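PDB 5BUD: decapping nuclease RAI1 from Candida albicans, which removes the NAD cap from a subset of RNAs, hydrolysing it with the help of divalent metal ions, and stabilises and stimulates the exoribonuclease RAT1. Local coordinates for residues Gly32-Asp37 and Tyr203-Ser208. Sequence-based numbering, arbitrary orientation.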
# COMPACT_ATOMS: atom_id res chain seq x y z
N GLY A 32 4.42 4.94 -17.82
CA GLY A 32 3.54 3.90 -17.31
C GLY A 32 3.96 2.49 -17.69
O GLY A 32 3.20 1.56 -17.49
N LYS A 33 5.17 2.31 -18.20
CA LYS A 33 5.65 1.00 -18.59
C LYS A 33 6.54 0.45 -17.49
O LYS A 33 7.34 1.19 -16.92
CB LYS A 33 6.46 1.07 -19.88
CG LYS A 33 6.00 2.11 -20.91
CD LYS A 33 4.61 1.85 -21.50
CE LYS A 33 4.44 2.54 -22.86
NZ LYS A 33 3.12 2.32 -23.50
N TYR A 34 6.42 -0.85 -17.22
CA TYR A 34 7.20 -1.49 -16.16
C TYR A 34 8.62 -1.82 -16.59
O TYR A 34 8.89 -2.09 -17.77
CB TYR A 34 6.47 -2.74 -15.65
CG TYR A 34 5.21 -2.35 -14.94
CD1 TYR A 34 5.21 -2.12 -13.57
CD2 TYR A 34 4.03 -2.15 -15.65
CE1 TYR A 34 4.06 -1.72 -12.92
CE2 TYR A 34 2.87 -1.76 -15.01
CZ TYR A 34 2.89 -1.54 -13.64
OH TYR A 34 1.76 -1.15 -12.98
N VAL A 35 9.52 -1.80 -15.62
CA VAL A 35 10.95 -1.93 -15.81
C VAL A 35 11.45 -3.00 -14.86
O VAL A 35 11.16 -2.94 -13.68
CB VAL A 35 11.64 -0.61 -15.43
CG1 VAL A 35 13.15 -0.79 -15.42
CG2 VAL A 35 11.19 0.51 -16.36
N TYR A 36 12.22 -3.97 -15.35
CA TYR A 36 12.58 -5.13 -14.52
C TYR A 36 14.08 -5.27 -14.27
O TYR A 36 14.49 -5.94 -13.31
CB TYR A 36 11.99 -6.43 -15.10
CG TYR A 36 10.50 -6.33 -15.40
CD1 TYR A 36 10.04 -5.97 -16.67
CD2 TYR A 36 9.56 -6.61 -14.42
CE1 TYR A 36 8.67 -5.88 -16.93
CE2 TYR A 36 8.21 -6.51 -14.66
CZ TYR A 36 7.76 -6.14 -15.91
OH TYR A 36 6.38 -6.05 -16.11
N ASP A 37 14.89 -4.62 -15.09
CA ASP A 37 16.35 -4.62 -14.94
C ASP A 37 16.79 -3.32 -14.28
O ASP A 37 16.22 -2.26 -14.51
CB ASP A 37 17.01 -4.75 -16.32
CG ASP A 37 16.63 -6.04 -17.03
OD1 ASP A 37 17.15 -7.11 -16.65
OD2 ASP A 37 15.80 -5.98 -17.95
N TYR A 203 3.17 8.83 -12.32
CA TYR A 203 3.41 7.67 -13.16
C TYR A 203 4.56 6.86 -12.62
O TYR A 203 4.49 5.64 -12.56
CB TYR A 203 3.74 8.10 -14.59
CG TYR A 203 2.54 8.36 -15.44
CD1 TYR A 203 1.84 9.55 -15.31
CD2 TYR A 203 2.11 7.44 -16.40
CE1 TYR A 203 0.75 9.82 -16.09
CE2 TYR A 203 1.02 7.71 -17.19
CZ TYR A 203 0.34 8.90 -17.04
OH TYR A 203 -0.76 9.21 -17.80
N GLU A 204 5.63 7.54 -12.24
CA GLU A 204 6.83 6.83 -11.83
C GLU A 204 6.61 6.16 -10.48
O GLU A 204 6.00 6.76 -9.60
CB GLU A 204 8.01 7.78 -11.73
CG GLU A 204 8.43 8.42 -13.06
CD GLU A 204 9.52 9.46 -12.83
OE1 GLU A 204 9.19 10.57 -12.36
OE2 GLU A 204 10.70 9.14 -13.09
N GLN A 205 7.10 4.93 -10.34
CA GLN A 205 6.94 4.15 -9.11
C GLN A 205 8.11 3.20 -8.95
O GLN A 205 8.63 2.67 -9.93
CB GLN A 205 5.72 3.25 -9.18
CG GLN A 205 4.37 3.88 -9.36
CD GLN A 205 3.28 2.81 -9.32
OE1 GLN A 205 3.41 1.73 -9.94
NE2 GLN A 205 2.21 3.09 -8.60
N TYR A 206 8.49 2.96 -7.70
CA TYR A 206 9.42 1.93 -7.35
C TYR A 206 8.70 0.94 -6.45
O TYR A 206 8.15 1.32 -5.40
CB TYR A 206 10.58 2.54 -6.60
CG TYR A 206 11.62 1.56 -6.13
CD1 TYR A 206 12.63 1.10 -6.96
CD2 TYR A 206 11.61 1.12 -4.83
CE1 TYR A 206 13.59 0.20 -6.49
CE2 TYR A 206 12.56 0.25 -4.36
CZ TYR A 206 13.55 -0.19 -5.18
OH TYR A 206 14.46 -1.08 -4.62
N LEU A 207 8.70 -0.32 -6.87
CA LEU A 207 7.99 -1.35 -6.15
C LEU A 207 8.90 -2.40 -5.56
O LEU A 207 9.72 -3.01 -6.26
CB LEU A 207 6.93 -2.02 -7.03
CG LEU A 207 5.89 -1.02 -7.56
CD1 LEU A 207 6.24 -0.65 -8.99
CD2 LEU A 207 4.49 -1.60 -7.50
N SER A 208 8.71 -2.64 -4.26
CA SER A 208 9.39 -3.68 -3.55
C SER A 208 8.45 -4.87 -3.45
O SER A 208 7.25 -4.73 -3.18
CB SER A 208 9.73 -3.20 -2.14
OG SER A 208 10.52 -4.11 -1.43
O HOH W 1 1.79 -0.46 -10.67
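Y203 meets G32 in the loop of a β-hairpin at the surface of this PD-(D/E)XK nuclease fold. Strands 21-28 and 34-35 form the hairpin, and G32 lies in its loop. Strand 205-214 pairs antiparallel with the other side of strand 21-28, so 34-35 and 205-214 run in the same direction with that strand between them. The contact is small, burying 137 Å² in all.

Y203 precedes its strand. Its CG stands anti to the carbonyl carbon (chi1 -84°), which brings one ring edge to the loop. Y203 CD2 is 3.7 Å from G32 N and 3.9 Å from G32 CA. Both G32 atoms lie near the ring plane, so this is an edge contact. K67 makes a cation-pi contact with the same ring.

Q205 starts the strand. Its side chain extends through an anti CB-CG bond (chi2 -177°) and presents OE1 to a water. The water donates a hydrogen bond to Q205 OE1, 2.8 Å away. Y34 OH meets this water in the plane of its ring. The 2.4 Å between Y34 OH and the water is too short to be taken at face value, and this half of the bridge is doubtful. Q205 also touches E224, a manganese ligand, so the contact borders the metal site.

L207 approaches the Y34 ring more loosely, with L207 CD1 4.6 Å from Y34 CE1.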